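Local coordinates for glycerol dehydrogenase (Schizosaccharomyces pombe, PDB 1TA9), which catalyses the NAD-dependent oxidation of glycerol to dihydroxyacetone, probably with a catalytic zinc ion, as part of glycerol assimilation, at residues 315-320 with 389-394; 341-346 with 412-417; 345-350 with 403-408. All coordinates share one frame; numbering follows the deposited sequence.

Contact 1: 315-320 with 389-394; sequences HAIHNG and RATLRP. With ZN (zinc ion), chain I.
Gly320 faces Thr391 with its bare backbone, and the CA atoms of the two residues come within 4.7 Å. A CB on Gly320 would point at the other helix and clash with Thr391 OG1. In its absence the helix ends approach closely. Ala390 CB rests on Gly320 CA at 3.8 Å.

Thr391 carries most of the rest. Its CG2 lies anti to the backbone N (chi1 -61° for OG1) and is turned onto helix 313-322. There it meets Ala316 CB at 3.8 Å and, less closely, CG1 of Ile317. The hydroxyl sits beside the backbone N and is hydrogen-bonded to the carbonyl of Val387, one turn back in its own helix. Ala316 O stays 3.6 Å from Thr391 OG1 and is used instead by Gly320 N, inside its own helix. A glycine in place of Thr391 would probably open a gap beside Ala316 and Ile317 and leave helix 313-322 less well fixed against helix 381-391.

The other side of helix 313-322 faces the metal. His315 NE2 binds the zinc ion at 2.2 Å, and Asp232 and His333 complete the protein ligands. His315 ND1 is hydrogen-bonded to Glu239, which fixes the turn of the ring. His318 ND1 donates to Asn319 OD1 at 2.9 Å; the oxygen lies in the ring plane, but the donor stands 44° out of the carbonyl plane.

Methyl groups and bare backbone join the two segments without a polar bond. The contact thus rests on close fit and probably helps place the helix bearing the zinc ligand His315.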
loop_
_atom_site.group_PDB
_atom_site.type_symbol
_atom_site.label_atom_id
_atom_site.label_comp_id
_atom_site.label_asym_id
_atom_site.label_seq_id
_atom_site.Cartn_x
_atom_site.Cartn_y
_atom_site.Cartn_z
ATOM N N HIS B 315 5.777 -35.565 -5.603
ATOM C CA HIS B 315 6.468 -36.678 -6.248
ATOM C C HIS B 315 6.003 -38.046 -5.773
ATOM O O HIS B 315 5.996 -39.004 -6.544
ATOM C CB HIS B 315 7.980 -36.528 -6.090
ATOM C CG HIS B 315 8.590 -35.652 -7.138
ATOM N ND1 HIS B 315 8.335 -34.300 -7.212
ATOM C CD2 HIS B 315 9.360 -35.951 -8.208
ATOM C CE1 HIS B 315 8.919 -33.802 -8.287
ATOM N NE2 HIS B 315 9.547 -34.784 -8.909
ATOM N N ALA B 316 5.603 -38.141 -4.512
ATOM C CA ALA B 316 5.108 -39.408 -3.989
ATOM C C ALA B 316 3.832 -39.755 -4.759
ATOM O O ALA B 316 3.588 -40.914 -5.107
ATOM C CB ALA B 316 4.817 -39.280 -2.500
ATOM N N ILE B 317 3.022 -38.736 -5.032
ATOM C CA ILE B 317 1.780 -38.922 -5.771
ATOM C C ILE B 317 2.095 -39.311 -7.211
ATOM O O ILE B 317 1.403 -40.143 -7.802
ATOM C CB ILE B 317 0.923 -37.641 -5.732
ATOM C CG1 ILE B 317 0.507 -37.367 -4.285
ATOM C CG2 ILE B 317 -0.305 -37.797 -6.620
ATOM C CD1 ILE B 317 -0.100 -36.011 -4.059
ATOM N N HIS B 318 3.143 -38.712 -7.770
ATOM C CA HIS B 318 3.561 -39.037 -9.130
ATOM C C HIS B 318 3.903 -40.526 -9.199
ATOM O O HIS B 318 3.518 -41.215 -10.145
ATOM C CB HIS B 318 4.781 -38.200 -9.531
ATOM C CG HIS B 318 5.630 -38.832 -10.594
ATOM N ND1 HIS B 318 6.502 -39.867 -10.330
ATOM C CD2 HIS B 318 5.737 -38.582 -11.921
ATOM C CE1 HIS B 318 7.110 -40.226 -11.446
ATOM N NE2 HIS B 318 6.664 -39.462 -12.427
ATOM N N ASN B 319 4.613 -41.017 -8.187
ATOM C CA ASN B 319 4.999 -42.424 -8.145
ATOM C C ASN B 319 3.782 -43.329 -7.971
ATOM O O ASN B 319 3.724 -44.418 -8.541
ATOM C CB ASN B 319 6.001 -42.674 -7.014
ATOM C CG ASN B 319 7.308 -41.935 -7.225
ATOM O OD1 ASN B 319 7.694 -41.650 -8.358
ATOM N ND2 ASN B 319 8.006 -41.640 -6.136
ATOM N N GLY B 320 2.810 -42.875 -7.186
ATOM C CA GLY B 320 1.609 -43.667 -6.982
ATOM C C GLY B 320 0.798 -43.777 -8.263
ATOM O O GLY B 320 0.250 -44.836 -8.572
ATOM N N ARG B 389 -2.295 -45.932 -1.469
ATOM C CA ARG B 389 -1.454 -46.873 -0.748
ATOM C C ARG B 389 -0.016 -46.791 -1.255
ATOM O O ARG B 389 0.928 -46.795 -0.467
ATOM C CB ARG B 389 -1.992 -48.304 -0.901
ATOM C CG ARG B 389 -3.255 -48.592 -0.085
ATOM C CD ARG B 389 -3.528 -50.094 0.004
ATOM N NE ARG B 389 -4.007 -50.652 -1.257
ATOM C CZ ARG B 389 -5.267 -50.581 -1.674
ATOM N NH1 ARG B 389 -6.184 -49.981 -0.926
ATOM N NH2 ARG B 389 -5.612 -51.101 -2.842
ATOM N N ALA B 390 0.153 -46.711 -2.571
ATOM C CA ALA B 390 1.492 -46.621 -3.158
ATOM C C ALA B 390 2.168 -45.322 -2.730
ATOM O O ALA B 390 3.363 -45.290 -2.434
ATOM C CB ALA B 390 1.401 -46.680 -4.682
ATOM N N THR B 391 1.391 -44.247 -2.704
ATOM C CA THR B 391 1.896 -42.936 -2.317
ATOM C C THR B 391 2.408 -42.918 -0.880
ATOM O O THR B 391 3.402 -42.257 -0.572
ATOM C CB THR B 391 0.788 -41.872 -2.446
ATOM O OG1 THR B 391 0.355 -41.797 -3.810
ATOM C CG2 THR B 391 1.293 -40.504 -1.995
ATOM N N LEU B 392 1.736 -43.659 -0.007
ATOM C CA LEU B 392 2.097 -43.681 1.404
ATOM C C LEU B 392 3.087 -44.751 1.859
ATOM O O LEU B 392 3.254 -44.966 3.060
ATOM C CB LEU B 392 0.820 -43.761 2.246
ATOM C CG LEU B 392 -0.075 -42.518 2.134
ATOM C CD1 LEU B 392 -1.472 -42.825 2.651
ATOM C CD2 LEU B 392 0.551 -41.365 2.911
ATOM N N ARG B 393 3.748 -45.416 0.916
ATOM C CA ARG B 393 4.727 -46.433 1.283
ATOM C C ARG B 393 5.797 -45.806 2.183
ATOM O O ARG B 393 6.138 -44.629 2.036
ATOM C CB ARG B 393 5.348 -47.048 0.024
ATOM C CG ARG B 393 4.392 -48.006 -0.688
ATOM C CD ARG B 393 4.923 -48.513 -2.022
ATOM N NE ARG B 393 6.201 -49.205 -1.894
ATOM C CZ ARG B 393 7.370 -48.692 -2.266
ATOM N NH1 ARG B 393 8.480 -49.399 -2.107
ATOM N NH2 ARG B 393 7.430 -47.478 -2.804
ATOM N N PRO B 394 6.340 -46.589 3.131
ATOM C CA PRO B 394 7.365 -46.114 4.068
ATOM C C PRO B 394 8.517 -45.281 3.503
ATOM O O PRO B 394 8.939 -44.308 4.130
ATOM C CB PRO B 394 7.842 -47.405 4.745
ATOM C CG PRO B 394 7.531 -48.471 3.741
ATOM C CD PRO B 394 6.182 -48.050 3.236
HETATM ZN ZN ZN I . 10.790 -34.621 -10.712
#

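Contact 2: 341-346 with 412-417; sequences TLVQVV and DAIKAV
Val417 reaches across to helix 333-347 and touches three of its residues. Its CB divides into two methyls. CG1, anti to the backbone N (chi1 170°), goes to Leu342. It meets Leu342 CB at 3.7 Å and then the CD1 tip of that leucine. CG2 touches the carbonyl oxygen of Leu342 as well, and reaches Val343 and Val346. It lies 3.5 Å from Val343 CA, tighter than usual for two carbons, and also presses on the CG2 methyls of both valines. The Val417 side chain stands at about a right angle to those of Leu342 and Val343.

Ala413, one turn earlier, is the second point of contact. Its CB sits between the CG1 methyls of Val343, at 3.7 Å, and Val346, at 3.8 Å. Val346 CG1 reaches on to Ala416 CB at 4.0 Å. Ile414 turns its CB away, yet its CG1 still grazes Val343 CG2 at 4.2 Å. Its side chain also packs on Leu384 and Val387 of helix 381-391.

The touching side chains are all apolar and buried. Thr288 of the second subunit packs on Val346 and Ala416.

Over these segments the axes of helix 333-347 and helix 407-428 pass 8.6 Å apart, with 109° between their N-to-C directions. The small alanines at this crossing probably help the helices come this close. It is plain helix-to-helix packing in the helical part of an iron-containing alcohol dehydrogenase fold.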
loop_
_atom_site.group_PDB
_atom_site.type_symbol
_atom_site.label_atom_id
_atom_site.label_comp_id
_atom_site.label_asym_id
_atom_site.label_seq_id
_atom_site.Cartn_x
_atom_site.Cartn_y
_atom_site.Cartn_z
ATOM N N THR B 341 1.394 -31.913 -7.913
ATOM C CA THR B 341 1.629 -30.694 -7.153
ATOM C C THR B 341 0.281 -30.088 -6.758
ATOM O O THR B 341 0.123 -29.585 -5.647
ATOM C CB THR B 341 2.460 -29.682 -7.975
ATOM O OG1 THR B 341 3.730 -30.269 -8.295
ATOM C CG2 THR B 341 2.699 -28.396 -7.179
ATOM N N LEU B 342 -0.697 -30.150 -7.659
ATOM C CA LEU B 342 -2.020 -29.625 -7.344
ATOM C C LEU B 342 -2.633 -30.480 -6.242
ATOM O O LEU B 342 -3.352 -29.975 -5.378
ATOM C CB LEU B 342 -2.927 -29.638 -8.578
ATOM C CG LEU B 342 -2.598 -28.630 -9.687
ATOM C CD1 LEU B 342 -3.655 -28.723 -10.786
ATOM C CD2 LEU B 342 -2.559 -27.217 -9.116
ATOM N N VAL B 343 -2.351 -31.777 -6.271
ATOM C CA VAL B 343 -2.876 -32.663 -5.243
ATOM C C VAL B 343 -2.251 -32.266 -3.904
ATOM O O VAL B 343 -2.939 -32.243 -2.880
ATOM C CB VAL B 343 -2.553 -34.149 -5.538
ATOM C CG1 VAL B 343 -3.101 -35.030 -4.416
ATOM C CG2 VAL B 343 -3.178 -34.568 -6.877
ATOM N N GLN B 344 -0.958 -31.945 -3.904
ATOM C CA GLN B 344 -0.319 -31.540 -2.649
ATOM C C GLN B 344 -0.964 -30.256 -2.141
ATOM O O GLN B 344 -1.088 -30.052 -0.936
ATOM C CB GLN B 344 1.195 -31.316 -2.805
ATOM C CG GLN B 344 1.830 -30.871 -1.473
ATOM C CD GLN B 344 3.342 -30.979 -1.433
ATOM O OE1 GLN B 344 3.933 -31.855 -2.066
ATOM N NE2 GLN B 344 3.977 -30.099 -0.656
ATOM N N VAL B 345 -1.376 -29.393 -3.065
ATOM C CA VAL B 345 -2.017 -28.133 -2.701
ATOM C C VAL B 345 -3.331 -28.408 -1.980
ATOM O O VAL B 345 -3.717 -27.675 -1.066
ATOM C CB VAL B 345 -2.268 -27.262 -3.958
ATOM C CG1 VAL B 345 -3.261 -26.161 -3.652
ATOM C CG2 VAL B 345 -0.948 -26.658 -4.424
ATOM N N VAL B 346 -4.018 -29.466 -2.396
ATOM C CA VAL B 346 -5.267 -29.841 -1.758
ATOM C C VAL B 346 -4.953 -30.400 -0.369
ATOM O O VAL B 346 -5.631 -30.077 0.608
ATOM C CB VAL B 346 -6.023 -30.900 -2.600
ATOM C CG1 VAL B 346 -7.267 -31.378 -1.863
ATOM C CG2 VAL B 346 -6.412 -30.295 -3.947
ATOM N N ASP B 412 -9.079 -39.004 -2.272
ATOM C CA ASP B 412 -10.029 -37.891 -2.262
ATOM C C ASP B 412 -9.435 -36.627 -2.871
ATOM O O ASP B 412 -10.108 -35.910 -3.624
ATOM C CB ASP B 412 -10.480 -37.578 -0.831
ATOM C CG ASP B 412 -11.602 -38.481 -0.354
ATOM O OD1 ASP B 412 -12.044 -39.365 -1.123
ATOM O OD2 ASP B 412 -12.045 -38.296 0.798
ATOM N N ALA B 413 -8.176 -36.356 -2.538
ATOM C CA ALA B 413 -7.494 -35.167 -3.034
ATOM C C ALA B 413 -7.268 -35.231 -4.545
ATOM O O ALA B 413 -7.324 -34.209 -5.228
ATOM C CB ALA B 413 -6.161 -34.981 -2.302
ATOM N N ILE B 414 -7.003 -36.425 -5.065
ATOM C CA ILE B 414 -6.799 -36.585 -6.501
ATOM C C ILE B 414 -8.089 -36.202 -7.232
ATOM O O ILE B 414 -8.055 -35.514 -8.257
ATOM C CB ILE B 414 -6.417 -38.042 -6.854
ATOM C CG1 ILE B 414 -4.982 -38.321 -6.391
ATOM C CG2 ILE B 414 -6.567 -38.279 -8.353
ATOM C CD1 ILE B 414 -4.540 -39.765 -6.590
ATOM N N LYS B 415 -9.227 -36.644 -6.702
ATOM C CA LYS B 415 -10.511 -36.322 -7.313
ATOM C C LYS B 415 -10.874 -34.860 -7.085
ATOM O O LYS B 415 -11.490 -34.229 -7.940
ATOM C CB LYS B 415 -11.615 -37.228 -6.757
ATOM C CG LYS B 415 -11.554 -38.649 -7.313
ATOM C CD LYS B 415 -12.673 -39.535 -6.780
ATOM C CE LYS B 415 -12.435 -39.932 -5.330
ATOM N NZ LYS B 415 -13.428 -40.958 -4.863
ATOM N N ALA B 416 -10.489 -34.320 -5.933
ATOM C CA ALA B 416 -10.779 -32.925 -5.624
ATOM C C ALA B 416 -10.090 -32.021 -6.644
ATOM O O ALA B 416 -10.688 -31.071 -7.144
ATOM C CB ALA B 416 -10.309 -32.589 -4.213
ATOM N N VAL B 417 -8.827 -32.311 -6.952
ATOM C CA VAL B 417 -8.109 -31.511 -7.938
ATOM C C VAL B 417 -8.917 -31.480 -9.239
ATOM O O VAL B 417 -9.129 -30.423 -9.830
ATOM C CB VAL B 417 -6.707 -32.102 -8.235
ATOM C CG1 VAL B 417 -6.086 -31.391 -9.434
ATOM C CG2 VAL B 417 -5.805 -31.954 -7.008
#

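Contact 3: 345-350 with 403-408; sequences VVLEDW and KKFNPS
The Phe405 ring takes Leu347 on one face. Leu347 CD1 stands 4.3 Å above the plane, over the ring centre. The ring's CE2 and CZ reach back to Leu347 CB, with CZ at 3.8 Å, and CD2 of the leucine meets the CD2 and CE2 side of the ring. The second flat group is the Trp350 indole. Val345 CG2 covers one of its faces toward the rim, and Glu348 OE1 lies at its edge, in plane. Trp350 NE1 gives a weak hydrogen bond to that oxygen. The other oxygen of Glu348 accepts a bond from Gln344.

Lys403 adds the polar link. Its chain leaves with CG anti to the backbone N and bends at chi3 (-65°), which brings NZ to the end of helix 333-347. NZ donates to Leu347 O at 3.1 Å, in the carbonyl plane. A water accepts from Lys403 NZ at 3.2 Å and donates to Glu348 O at 2.8 Å. The lysine thus serves two carbonyls in a row, one of them through water. Its charge is also paired with Glu289 of the second subunit.

Asp349 closes the helix in a Schellman motif with positive phi, and its carboxylate bonds to Asn293 of the second subunit. At the other segment, Asn406 is the N-cap of helix 407-428, and Ser408 OG donates to its OD1 at 2.7 Å.

The contact therefore joins the end of helix 333-347 to the chain entering helix 407-428. Leu347 also packs on Ile410 and Ala413 of that helix, and the second subunit lies alongside.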
loop_
_atom_site.group_PDB
_atom_site.type_symbol
_atom_site.label_atom_id
_atom_site.label_comp_id
_atom_site.label_asym_id
_atom_site.label_seq_id
_atom_site.Cartn_x
_atom_site.Cartn_y
_atom_site.Cartn_z
ATOM N N VAL B 345 -1.376 -29.393 -3.065
ATOM C CA VAL B 345 -2.017 -28.133 -2.701
ATOM C C VAL B 345 -3.331 -28.408 -1.980
ATOM O O VAL B 345 -3.717 -27.675 -1.066
ATOM C CB VAL B 345 -2.268 -27.262 -3.958
ATOM C CG1 VAL B 345 -3.261 -26.161 -3.652
ATOM C CG2 VAL B 345 -0.948 -26.658 -4.424
ATOM N N VAL B 346 -4.018 -29.466 -2.396
ATOM C CA VAL B 346 -5.267 -29.841 -1.758
ATOM C C VAL B 346 -4.953 -30.400 -0.369
ATOM O O VAL B 346 -5.631 -30.077 0.608
ATOM C CB VAL B 346 -6.023 -30.900 -2.600
ATOM C CG1 VAL B 346 -7.267 -31.378 -1.863
ATOM C CG2 VAL B 346 -6.412 -30.295 -3.947
ATOM N N LEU B 347 -3.912 -31.228 -0.282
ATOM C CA LEU B 347 -3.516 -31.813 0.999
ATOM C C LEU B 347 -3.009 -30.738 1.962
ATOM O O LEU B 347 -3.159 -30.867 3.180
ATOM C CB LEU B 347 -2.438 -32.884 0.786
ATOM C CG LEU B 347 -2.889 -34.126 0.005
ATOM C CD1 LEU B 347 -1.715 -35.075 -0.187
ATOM C CD2 LEU B 347 -4.013 -34.826 0.764
ATOM N N GLU B 348 -2.410 -29.679 1.422
ATOM C CA GLU B 348 -1.921 -28.591 2.263
ATOM C C GLU B 348 -3.053 -27.629 2.650
ATOM O O GLU B 348 -2.855 -26.705 3.433
ATOM C CB GLU B 348 -0.800 -27.829 1.563
ATOM C CG GLU B 348 0.543 -28.559 1.571
ATOM C CD GLU B 348 1.685 -27.651 1.161
ATOM O OE1 GLU B 348 1.718 -26.496 1.636
ATOM O OE2 GLU B 348 2.550 -28.083 0.374
ATOM N N ASP B 349 -4.236 -27.854 2.092
ATOM C CA ASP B 349 -5.415 -27.046 2.402
ATOM C C ASP B 349 -5.320 -25.570 1.998
ATOM O O ASP B 349 -5.747 -24.696 2.749
ATOM C CB ASP B 349 -5.719 -27.138 3.902
ATOM C CG ASP B 349 -7.178 -26.849 4.230
ATOM O OD1 ASP B 349 -7.446 -26.310 5.325
ATOM O OD2 ASP B 349 -8.058 -27.171 3.405
ATOM N N TRP B 350 -4.758 -25.281 0.828
ATOM C CA TRP B 350 -4.681 -23.891 0.377
ATOM C C TRP B 350 -6.101 -23.439 0.053
ATOM O O TRP B 350 -6.924 -24.243 -0.378
ATOM C CB TRP B 350 -3.881 -23.765 -0.919
ATOM C CG TRP B 350 -2.411 -23.971 -0.831
ATOM C CD1 TRP B 350 -1.711 -24.539 0.191
ATOM C CD2 TRP B 350 -1.457 -23.669 -1.855
ATOM N NE1 TRP B 350 -0.377 -24.616 -0.135
ATOM C CE2 TRP B 350 -0.194 -24.088 -1.388
ATOM C CE3 TRP B 350 -1.551 -23.088 -3.128
ATOM C CZ2 TRP B 350 0.975 -23.944 -2.147
ATOM C CZ3 TRP B 350 -0.386 -22.945 -3.886
ATOM C CH2 TRP B 350 0.857 -23.372 -3.390
ATOM N N LYS B 403 2.153 -32.933 8.315
ATOM C CA LYS B 403 0.767 -33.390 8.257
ATOM C C LYS B 403 0.787 -34.824 7.720
ATOM O O LYS B 403 1.474 -35.113 6.744
ATOM C CB LYS B 403 -0.068 -32.495 7.329
ATOM C CG LYS B 403 -1.576 -32.779 7.394
ATOM C CD LYS B 403 -2.397 -31.872 6.469
ATOM C CE LYS B 403 -2.330 -30.407 6.894
ATOM N NZ LYS B 403 -3.154 -29.528 6.007
ATOM N N LYS B 404 0.037 -35.717 8.359
ATOM C CA LYS B 404 0.012 -37.119 7.950
ATOM C C LYS B 404 -1.287 -37.503 7.247
ATOM O O LYS B 404 -2.343 -36.922 7.517
ATOM C CB LYS B 404 0.236 -38.011 9.172
ATOM C CG LYS B 404 1.516 -37.681 9.941
ATOM C CD LYS B 404 2.740 -37.748 9.032
ATOM C CE LYS B 404 4.013 -37.337 9.759
ATOM N NZ LYS B 404 5.188 -37.372 8.842
ATOM N N PHE B 405 -1.208 -38.500 6.367
ATOM C CA PHE B 405 -2.371 -38.923 5.597
ATOM C C PHE B 405 -2.604 -40.424 5.494
ATOM O O PHE B 405 -1.707 -41.227 5.753
ATOM C CB PHE B 405 -2.261 -38.371 4.174
ATOM C CG PHE B 405 -1.857 -36.931 4.112
ATOM C CD1 PHE B 405 -0.522 -36.574 3.956
ATOM C CD2 PHE B 405 -2.810 -35.924 4.236
ATOM C CE1 PHE B 405 -0.141 -35.231 3.926
ATOM C CE2 PHE B 405 -2.438 -34.577 4.207
ATOM C CZ PHE B 405 -1.100 -34.234 4.051
ATOM N N ASN B 406 -3.824 -40.792 5.107
ATOM C CA ASN B 406 -4.170 -42.191 4.896
ATOM C C ASN B 406 -4.544 -42.306 3.417
ATOM O O ASN B 406 -4.772 -41.298 2.749
ATOM C CB ASN B 406 -5.321 -42.650 5.815
ATOM C CG ASN B 406 -6.593 -41.843 5.636
ATOM O OD1 ASN B 406 -7.078 -41.654 4.522
ATOM N ND2 ASN B 406 -7.152 -41.379 6.746
ATOM N N PRO B 407 -4.597 -43.532 2.880
ATOM C CA PRO B 407 -4.939 -43.712 1.464
ATOM C C PRO B 407 -6.201 -43.008 0.956
ATOM O O PRO B 407 -6.187 -42.419 -0.130
ATOM C CB PRO B 407 -5.018 -45.232 1.325
ATOM C CG PRO B 407 -3.977 -45.696 2.312
ATOM C CD PRO B 407 -4.277 -44.827 3.509
ATOM N N SER B 408 -7.287 -43.059 1.725
ATOM C CA SER B 408 -8.526 -42.426 1.288
ATOM C C SER B 408 -8.358 -40.917 1.120
ATOM O O SER B 408 -9.007 -40.316 0.264
ATOM C CB SER B 408 -9.677 -42.731 2.264
ATOM O OG SER B 408 -9.558 -42.007 3.476
HETATM O O HOH W 1 -1.397 -26.881 5.824
#

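Overall arrangement
Contacts 1 and 2 are buried, while contact 3 lies at the surface. Contacts 2 and 3 both use helix 333-347 and helix 407-428, share Val345 and Val346, and touch the second subunit. Contact 1 uses helices 313-322 and 381-391, each of which precedes one of that pair in the chain, and no other subunit touches it. Ile317 and Val343 pack together and join contact 1 to contact 2. Leu392 joins contact 1 to contact 3. The chemistry follows the place: zinc binding on one side of contact 1, purely apolar packing in contact 2, and a lysine, a water and intersubunit bonds in contact 3.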